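Long-range contacts in DNA alpha-glucosyltransferase (Enterobacteria phage T4, PDB 1YA6), which belongs to the GT-B clan of glycosyltransferases and binds both DNA and uridine-5'-diphosphate: residues T209-F214 against Q295-N300; Y253-N258 against A272-C277. All blocks are in the same frame, centred on the assembly; numbering follows the deposited sequence.

Overall arrangement
Both contacts belong to the half of the GT-B fold built on the parallel sheet that runs from strand 253-256 to strand 349-351, and both reach uridine-5'-diphosphate. Contact 1 is buried and joins two loops, those leaving the inner strands 201-205 and 290-295; contact 2, only partly buried, pairs edge strand 253-256 with its neighbour 272-275. Their centres lie 19 Å apart, with nearest atoms about 8 Å apart. A single backbone bond ties contact 1, where Thr210 and Trp211 reach DNA phosphates and Lys212 the diphosphate. Contact 2 rests on a ladder of backbone bonds, and meets the ligand at the uracil end, through Cys277.

Contact 1. Residues T209-F214 against Q295-N300. With UDP (uridine-5'-diphosphate), chain I; nucleotides of chain A.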
loop_
_atom_site.group_PDB
_atom_site.type_symbol
_atom_site.label_atom_id
_atom_site.label_comp_id
_atom_site.label_asym_id
_atom_site.label_seq_id
_atom_site.Cartn_x
_atom_site.Cartn_y
_atom_site.Cartn_z
ATOM N N THR C 209 -6.987 -5.708 9.729
ATOM C CA THR C 209 -6.446 -7.058 9.760
ATOM C C THR C 209 -5.299 -6.971 10.753
ATOM O O THR C 209 -4.477 -6.054 10.716
ATOM C CB THR C 209 -5.907 -7.577 8.433
ATOM O OG1 THR C 209 -6.974 -8.146 7.666
ATOM C CG2 THR C 209 -4.946 -8.688 8.690
ATOM N N THR C 210 -5.256 -7.943 11.647
ATOM C CA THR C 210 -4.262 -7.993 12.701
ATOM C C THR C 210 -2.789 -7.690 12.416
ATOM O O THR C 210 -2.133 -7.063 13.252
ATOM C CB THR C 210 -4.365 -9.325 13.402
ATOM O OG1 THR C 210 -4.332 -10.370 12.422
ATOM C CG2 THR C 210 -5.671 -9.385 14.182
ATOM N N TRP C 211 -2.248 -8.118 11.278
ATOM C CA TRP C 211 -0.840 -7.821 11.028
ATOM C C TRP C 211 -0.546 -6.350 10.661
ATOM O O TRP C 211 0.605 -5.987 10.443
ATOM C CB TRP C 211 -0.247 -8.767 9.979
ATOM C CG TRP C 211 -1.014 -8.854 8.712
ATOM C CD1 TRP C 211 -2.097 -9.641 8.462
ATOM C CD2 TRP C 211 -0.762 -8.115 7.505
ATOM N NE1 TRP C 211 -2.540 -9.440 7.173
ATOM C CE2 TRP C 211 -1.738 -8.511 6.565
ATOM C CE3 TRP C 211 0.194 -7.153 7.128
ATOM C CZ2 TRP C 211 -1.784 -7.981 5.267
ATOM C CZ3 TRP C 211 0.150 -6.627 5.841
ATOM C CH2 TRP C 211 -0.832 -7.042 4.925
ATOM N N LYS C 212 -1.573 -5.505 10.594
ATOM C CA LYS C 212 -1.348 -4.094 10.311
ATOM C C LYS C 212 -0.987 -3.442 11.652
ATOM O O LYS C 212 -0.651 -2.258 11.726
ATOM C CB LYS C 212 -2.609 -3.430 9.740
ATOM C CG LYS C 212 -3.038 -3.909 8.360
ATOM C CD LYS C 212 -1.993 -3.607 7.305
ATOM C CE LYS C 212 -2.515 -3.874 5.892
ATOM N NZ LYS C 212 -1.516 -3.436 4.855
ATOM N N GLY C 213 -1.079 -4.228 12.717
ATOM C CA GLY C 213 -0.757 -3.733 14.044
ATOM C C GLY C 213 -1.719 -2.756 14.707
ATOM O O GLY C 213 -1.265 -1.846 15.407
ATOM N N PHE C 214 -3.031 -2.925 14.535
ATOM C CA PHE C 214 -3.952 -1.988 15.166
ATOM C C PHE C 214 -4.106 -2.172 16.669
ATOM O O PHE C 214 -4.432 -1.230 17.383
ATOM C CB PHE C 214 -5.329 -1.994 14.488
ATOM C CG PHE C 214 -6.035 -3.319 14.502
ATOM C CD1 PHE C 214 -5.884 -4.216 13.444
ATOM C CD2 PHE C 214 -6.912 -3.641 15.533
ATOM C CE1 PHE C 214 -6.605 -5.410 13.408
ATOM C CE2 PHE C 214 -7.639 -4.836 15.510
ATOM C CZ PHE C 214 -7.488 -5.722 14.445
ATOM N N GLN C 295 2.937 2.989 11.088
ATOM C CA GLN C 295 2.737 1.915 10.123
ATOM C C GLN C 295 3.385 0.706 10.801
ATOM O O GLN C 295 4.583 0.479 10.685
ATOM C CB GLN C 295 3.419 2.240 8.789
ATOM C CG GLN C 295 2.715 1.652 7.585
ATOM C CD GLN C 295 2.838 0.146 7.502
ATOM O OE1 GLN C 295 3.206 -0.518 8.476
ATOM N NE2 GLN C 295 2.521 -0.409 6.330
ATOM N N LEU C 296 2.561 -0.067 11.502
ATOM C CA LEU C 296 3.030 -1.215 12.272
ATOM C C LEU C 296 2.748 -2.591 11.679
ATOM O O LEU C 296 2.337 -3.497 12.397
ATOM C CB LEU C 296 2.433 -1.134 13.682
ATOM C CG LEU C 296 2.338 0.284 14.274
ATOM C CD1 LEU C 296 1.466 0.276 15.513
ATOM C CD2 LEU C 296 3.725 0.814 14.590
ATOM N N SER C 297 2.977 -2.751 10.378
ATOM C CA SER C 297 2.758 -4.035 9.722
ATOM C C SER C 297 3.873 -4.981 10.127
ATOM O O SER C 297 5.037 -4.590 10.161
ATOM C CB SER C 297 2.737 -3.865 8.205
ATOM O OG SER C 297 1.605 -3.116 7.818
ATOM N N LYS C 298 3.509 -6.230 10.401
ATOM C CA LYS C 298 4.455 -7.232 10.864
ATOM C C LYS C 298 4.396 -8.525 10.059
ATOM O O LYS C 298 4.054 -9.578 10.603
ATOM C CB LYS C 298 4.144 -7.532 12.330
ATOM C CG LYS C 298 3.460 -6.343 13.032
ATOM C CD LYS C 298 2.741 -6.701 14.342
ATOM C CE LYS C 298 1.515 -7.576 14.120
ATOM N NZ LYS C 298 0.727 -7.752 15.368
ATOM N N LEU C 299 4.735 -8.471 8.775
ATOM C CA LEU C 299 4.697 -9.683 7.953
ATOM C C LEU C 299 5.836 -10.683 8.211
ATOM O O LEU C 299 6.955 -10.291 8.549
ATOM C CB LEU C 299 4.673 -9.319 6.468
ATOM C CG LEU C 299 3.300 -9.082 5.842
ATOM C CD1 LEU C 299 3.488 -8.881 4.356
ATOM C CD2 LEU C 299 2.373 -10.268 6.104
ATOM N N ASN C 300 5.533 -11.970 8.026
ATOM C CA ASN C 300 6.489 -13.068 8.238
ATOM C C ASN C 300 7.629 -13.039 7.208
ATOM O O ASN C 300 7.382 -12.931 6.007
ATOM C CB ASN C 300 5.742 -14.408 8.182
ATOM C CG ASN C 300 6.439 -15.502 8.970
ATOM O OD1 ASN C 300 7.494 -16.003 8.571
ATOM N ND2 ASN C 300 5.850 -15.877 10.109
HETATM N N1 UDP I . -5.637 3.454 1.402
HETATM C C2 UDP I . -6.595 4.396 1.123
HETATM N N3 UDP I . -7.731 4.311 1.888
HETATM C C4 UDP I . -7.987 3.411 2.897
HETATM C C5 UDP I . -6.924 2.484 3.148
HETATM C C6 UDP I . -5.813 2.538 2.407
HETATM O O2 UDP I . -6.446 5.253 0.265
HETATM O O4 UDP I . -9.073 3.453 3.490
HETATM C "C1'" UDP I . -4.435 3.454 0.562
HETATM C "C2'" UDP I . -3.132 3.526 1.344
HETATM O "O2'" UDP I . -2.778 4.877 1.551
HETATM C "C3'" UDP I . -2.175 2.792 0.408
HETATM C "C4'" UDP I . -3.065 1.722 -0.221
HETATM O "O4'" UDP I . -4.419 2.234 -0.145
HETATM O "O3'" UDP I . -1.704 3.683 -0.587
HETATM C "C5'" UDP I . -3.018 0.366 0.445
HETATM O "O5'" UDP I . -1.815 -0.310 0.100
HETATM P PA UDP I . -0.809 -0.852 1.217
HETATM O O1A UDP I . 0.325 -1.508 0.505
HETATM O O2A UDP I . -0.540 0.255 2.168
HETATM O O3A UDP I . -1.644 -1.995 2.049
HETATM P PB UDP I . -2.804 -3.050 1.581
HETATM O O1B UDP I . -2.492 -4.344 2.250
HETATM O O2B UDP I . -4.121 -2.410 1.810
HETATM O O3B UDP I . -2.585 -3.229 0.016
ATOM P P DC A 4 -1.561 -12.411 11.461
ATOM O OP1 DC A 4 -0.290 -12.422 10.690
ATOM O OP2 DC A 4 -1.841 -11.304 12.423
ATOM O "O5'" DC A 4 -2.749 -12.530 10.419
ATOM C "C5'" DC A 4 -2.769 -13.649 9.548
ATOM C "C4'" DC A 4 -4.150 -13.866 8.988
ATOM O "O4'" DC A 4 -5.045 -14.257 10.057
ATOM C "C3'" DC A 4 -4.791 -12.651 8.306
ATOM O "O3'" DC A 4 -5.277 -13.049 7.023
ATOM C "C2'" DC A 4 -5.986 -12.340 9.191
ATOM C "C1'" DC A 4 -6.313 -13.713 9.763
ATOM N N1 DC A 4 -7.117 -13.677 10.998
ATOM C C2 DC A 4 -8.357 -14.281 11.002
ATOM O O2 DC A 4 -8.700 -14.955 10.021
ATOM N N3 DC A 4 -9.160 -14.133 12.068
ATOM C C4 DC A 4 -8.745 -13.438 13.120
ATOM N N4 DC A 4 -9.583 -13.300 14.148
ATOM C C5 DC A 4 -7.461 -12.854 13.169
ATOM C C6 DC A 4 -6.677 -13.008 12.097
ATOM P P DT A 5 -5.589 -11.943 5.897
ATOM O OP1 DT A 5 -4.716 -12.229 4.717
ATOM O OP2 DT A 5 -5.581 -10.609 6.541
ATOM O "O5'" DT A 5 -7.059 -12.303 5.427
ATOM C "C5'" DT A 5 -7.963 -12.914 6.326
ATOM C "C4'" DT A 5 -9.363 -12.829 5.777
ATOM O "O4'" DT A 5 -10.210 -13.205 6.883
ATOM C "C3'" DT A 5 -9.748 -11.402 5.391
ATOM O "O3'" DT A 5 -10.390 -11.298 4.123
ATOM C "C2'" DT A 5 -10.652 -10.919 6.507
ATOM C "C1'" DT A 5 -11.069 -12.159 7.266
ATOM N N1 DT A 5 -10.892 -11.940 8.701
ATOM C C2 DT A 5 -11.946 -12.233 9.524
ATOM O O2 DT A 5 -12.951 -12.797 9.128
ATOM N N3 DT A 5 -11.771 -11.847 10.832
ATOM C C4 DT A 5 -10.665 -11.234 11.378
ATOM O O4 DT A 5 -10.672 -10.902 12.563
ATOM C C5 DT A 5 -9.568 -11.017 10.467
ATOM C C7 DT A 5 -8.320 -10.363 10.974
ATOM C C6 DT A 5 -9.725 -11.397 9.193
#
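The backbones of Thr209-Phe214 and Gln295-Asn300 meet where Lys298 N donates to Trp211 O (2.9 Å), the donor lying in the carbonyl plane, while the CA-H of Ser297 approaches the same oxygen. Both segments are loops that follow parallel strands of one Rossmann-like half of the GT-B fold, 201-205 and 290-295, and the first makes a 3-10 turn at Thr210-Lys212 before helix 214-225. Gly213, at positive phi, brings its CA to 3.5 Å from Leu296 O, close against the backbone of the other loop.

The Trp211 indole is sandwiched. Leu299 lays CD2 over one face in a CH-pi contact, 4.2 Å from the centroid of the six-membered ring and 20° off its normal; Lys212 CD lies over the opposite face, toward the rim. With CG set between backbone N and carbonyl carbon (chi1 52°), the ring presents its pyrrole edge to the DNA, and NE1 makes a weak bond to OP2 of DT5 of chain A. Thr210 OG1 grips the preceding phosphate through OP2 of DC4 of chain A (2.7 Å), so neighbouring residues contact two successive phosphates, one firmly and one weakly.

Lys212 bends at chi2 (-63°), passes Ser297 OG with its CD, and reaches the diphosphate. Its ammonium also forms a salt bridge with Glu309, whose other carboxylate oxygen is hydrogen-bonded to Ser297 OG; this acid therefore links the two loops beside the ligand. Lys298, bent at chi3, runs along the 3-10 turn, its CE near Trp211 CA; Gln216 of helix 214-225 takes its ammonium and Trp325 is its cation-pi partner. At the diphosphate, Lys212 NZ donates to O1B of uridine-5'-diphosphate at 2.9 Å and, weakly, to its bridging O3A at 3.2 Å.

Contact 2. Residues Y253-N258 against A272-C277; sequences YEYYGN and AQILDC. With UDP (uridine-5'-diphosphate), chain I.
Tyr253 sets its CB 3.9 Å from Ile274 CG1, and its ring continues away from strand 272-275 to meet Phe243 edge-to-face. Glu254 turns both its backbone N and O to strand 272-275: N donates to Ala272 O (3.1 Å) and O accepts from Ile274 N (3.0 Å) in a straight bond, 180° at the hydrogen. On the opposite sheet face the Glu254 side chain runs alongside that of Gln273, pointing the same way. Tyr255 crosses Ile274 at about a right angle, CE1 touching CG2 at 3.6 Å, and Ile274 O lies over one ring face; Tyr255 OH is hydrogen-bonded to Leu237 O. These pairs form an edge of the parallel sheet in one Rossmann-like half of the GT-B fold, where strand 253-256 is outermost and 272-275 is bonded in turn to strand 231-235 on its other edge. Tyr256 N closes on Ile274 O (2.8 Å) nearly along the C=O axis, whereas Tyr256 O receives only a weak bond from Asp276 N as the strands end. Gly257 packs its carbonyl carbon on Leu275 CD1. Asn258 N donates to a water that in turn donates to Asp276 OD2, and Asn258 ND2 weakly bonds Cys277 O; Cys277 CA stands 3.3 Å from O4 of uridine-5'-diphosphate.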
loop_
_atom_site.group_PDB
_atom_site.type_symbol
_atom_site.label_atom_id
_atom_site.label_comp_id
_atom_site.label_asym_id
_atom_site.label_seq_id
_atom_site.Cartn_x
_atom_site.Cartn_y
_atom_site.Cartn_z
ATOM N N TYR C 253 -12.949 3.775 21.982
ATOM C CA TYR C 253 -12.741 4.467 20.713
ATOM C C TYR C 253 -13.991 5.264 20.330
ATOM O O TYR C 253 -15.081 5.001 20.844
ATOM C CB TYR C 253 -12.423 3.438 19.612
ATOM C CG TYR C 253 -13.612 2.595 19.202
ATOM C CD1 TYR C 253 -14.569 3.092 18.316
ATOM C CD2 TYR C 253 -13.825 1.338 19.753
ATOM C CE1 TYR C 253 -15.716 2.364 17.994
ATOM C CE2 TYR C 253 -14.962 0.597 19.440
ATOM C CZ TYR C 253 -15.909 1.120 18.560
ATOM O OH TYR C 253 -17.064 0.417 18.267
ATOM N N GLU C 254 -13.829 6.235 19.432
ATOM C CA GLU C 254 -14.942 7.055 18.933
ATOM C C GLU C 254 -14.873 6.949 17.410
ATOM O O GLU C 254 -13.867 7.306 16.805
ATOM C CB GLU C 254 -14.785 8.515 19.378
ATOM C CG GLU C 254 -15.236 8.800 20.817
ATOM C CD GLU C 254 -14.632 10.089 21.382
ATOM O OE1 GLU C 254 -15.136 10.595 22.412
ATOM O OE2 GLU C 254 -13.641 10.592 20.803
ATOM N N TYR C 255 -15.943 6.462 16.792
ATOM C CA TYR C 255 -15.963 6.249 15.344
ATOM C C TYR C 255 -16.517 7.385 14.475
ATOM O O TYR C 255 -17.577 7.943 14.770
ATOM C CB TYR C 255 -16.743 4.961 15.034
ATOM C CG TYR C 255 -16.258 4.227 13.806
ATOM C CD1 TYR C 255 -15.156 3.380 13.869
ATOM C CD2 TYR C 255 -16.887 4.397 12.577
ATOM C CE1 TYR C 255 -14.691 2.714 12.737
ATOM C CE2 TYR C 255 -16.431 3.739 11.438
ATOM C CZ TYR C 255 -15.335 2.899 11.526
ATOM O OH TYR C 255 -14.894 2.229 10.408
ATOM N N TYR C 256 -15.801 7.702 13.393
ATOM C CA TYR C 256 -16.208 8.750 12.454
ATOM C C TYR C 256 -16.157 8.278 11.013
ATOM O O TYR C 256 -15.385 7.384 10.663
ATOM C CB TYR C 256 -15.299 9.977 12.543
ATOM C CG TYR C 256 -15.109 10.507 13.929
ATOM C CD1 TYR C 256 -14.152 9.949 14.778
ATOM C CD2 TYR C 256 -15.911 11.544 14.414
ATOM C CE1 TYR C 256 -13.998 10.403 16.079
ATOM C CE2 TYR C 256 -15.771 12.006 15.714
ATOM C CZ TYR C 256 -14.815 11.431 16.546
ATOM O OH TYR C 256 -14.696 11.844 17.853
ATOM N N GLY C 257 -16.983 8.909 10.186
ATOM C CA GLY C 257 -17.018 8.620 8.767
ATOM C C GLY C 257 -16.325 9.800 8.095
ATOM O O GLY C 257 -16.047 10.803 8.756
ATOM N N ASN C 258 -16.044 9.704 6.801
ATOM C CA ASN C 258 -15.361 10.793 6.109
ATOM C C ASN C 258 -16.088 12.136 6.132
ATOM O O ASN C 258 -15.452 13.191 6.056
ATOM C CB ASN C 258 -15.073 10.399 4.666
ATOM C CG ASN C 258 -13.842 9.547 4.540
ATOM O OD1 ASN C 258 -12.760 9.933 4.984
ATOM N ND2 ASN C 258 -13.991 8.386 3.927
ATOM N N ALA C 272 -8.859 6.688 21.322
ATOM C CA ALA C 272 -8.487 6.675 19.913
ATOM C C ALA C 272 -9.660 7.062 19.002
ATOM O O ALA C 272 -10.768 6.521 19.113
ATOM C CB ALA C 272 -7.955 5.297 19.530
ATOM N N GLN C 273 -9.407 8.020 18.112
ATOM C CA GLN C 273 -10.421 8.468 17.165
ATOM C C GLN C 273 -10.192 7.589 15.941
ATOM O O GLN C 273 -9.072 7.508 15.425
ATOM C CB GLN C 273 -10.227 9.948 16.795
ATOM C CG GLN C 273 -10.177 10.951 17.971
ATOM C CD GLN C 273 -11.387 10.875 18.903
ATOM O OE1 GLN C 273 -11.341 10.216 19.950
ATOM N NE2 GLN C 273 -12.471 11.546 18.526
ATOM N N ILE C 274 -11.248 6.927 15.486
ATOM C CA ILE C 274 -11.141 6.027 14.357
ATOM C C ILE C 274 -11.921 6.509 13.148
ATOM O O ILE C 274 -13.120 6.769 13.220
ATOM C CB ILE C 274 -11.647 4.604 14.743
ATOM C CG1 ILE C 274 -11.042 4.185 16.089
ATOM C CG2 ILE C 274 -11.284 3.589 13.647
ATOM C CD1 ILE C 274 -9.527 4.295 16.162
ATOM N N LEU C 275 -11.226 6.613 12.027
ATOM C CA LEU C 275 -11.847 7.038 10.784
ATOM C C LEU C 275 -11.883 5.781 9.926
ATOM O O LEU C 275 -10.920 5.012 9.952
ATOM C CB LEU C 275 -10.980 8.120 10.140
ATOM C CG LEU C 275 -11.251 8.536 8.701
ATOM C CD1 LEU C 275 -12.685 8.970 8.541
ATOM C CD2 LEU C 275 -10.301 9.647 8.331
ATOM N N ASP C 276 -12.971 5.539 9.192
ATOM C CA ASP C 276 -13.014 4.338 8.361
ATOM C C ASP C 276 -12.358 4.559 7.006
ATOM O O ASP C 276 -11.539 5.471 6.851
ATOM C CB ASP C 276 -14.444 3.817 8.184
ATOM C CG ASP C 276 -15.299 4.709 7.328
ATOM O OD1 ASP C 276 -16.456 4.309 7.041
ATOM O OD2 ASP C 276 -14.818 5.799 6.943
ATOM N N CYS C 277 -12.687 3.718 6.034
ATOM C CA CYS C 277 -12.103 3.856 4.707
ATOM C C CYS C 277 -12.009 5.322 4.336
ATOM O O CYS C 277 -13.008 6.027 4.246
ATOM C CB CYS C 277 -12.933 3.096 3.697
ATOM S SG CYS C 277 -13.048 1.399 4.207
HETATM N N1 UDP I . -5.637 3.454 1.402
HETATM C C2 UDP I . -6.595 4.396 1.123
HETATM N N3 UDP I . -7.731 4.311 1.888
HETATM C C4 UDP I . -7.987 3.411 2.897
HETATM C C5 UDP I . -6.924 2.484 3.148
HETATM C C6 UDP I . -5.813 2.538 2.407
HETATM O O2 UDP I . -6.446 5.253 0.265
HETATM O O4 UDP I . -9.073 3.453 3.490
HETATM C "C1'" UDP I . -4.435 3.454 0.562
HETATM C "C2'" UDP I . -3.132 3.526 1.344
HETATM O "O2'" UDP I . -2.778 4.877 1.551
HETATM C "C3'" UDP I . -2.175 2.792 0.408
HETATM C "C4'" UDP I . -3.065 1.722 -0.221
HETATM O "O4'" UDP I . -4.419 2.234 -0.145
HETATM O "O3'" UDP I . -1.704 3.683 -0.587
HETATM C "C5'" UDP I . -3.018 0.366 0.445
HETATM O "O5'" UDP I . -1.815 -0.310 0.100
HETATM P PA UDP I . -0.809 -0.852 1.217
HETATM O O1A UDP I . 0.325 -1.508 0.505
HETATM O O2A UDP I . -0.540 0.255 2.168
HETATM O O3A UDP I . -1.644 -1.995 2.049
HETATM P PB UDP I . -2.804 -3.050 1.581
HETATM O O1B UDP I . -2.492 -4.344 2.250
HETATM O O2B UDP I . -4.121 -2.410 1.810
HETATM O O3B UDP I . -2.585 -3.229 0.016
HETATM O O HOH W 1 -17.126 7.280 5.451
#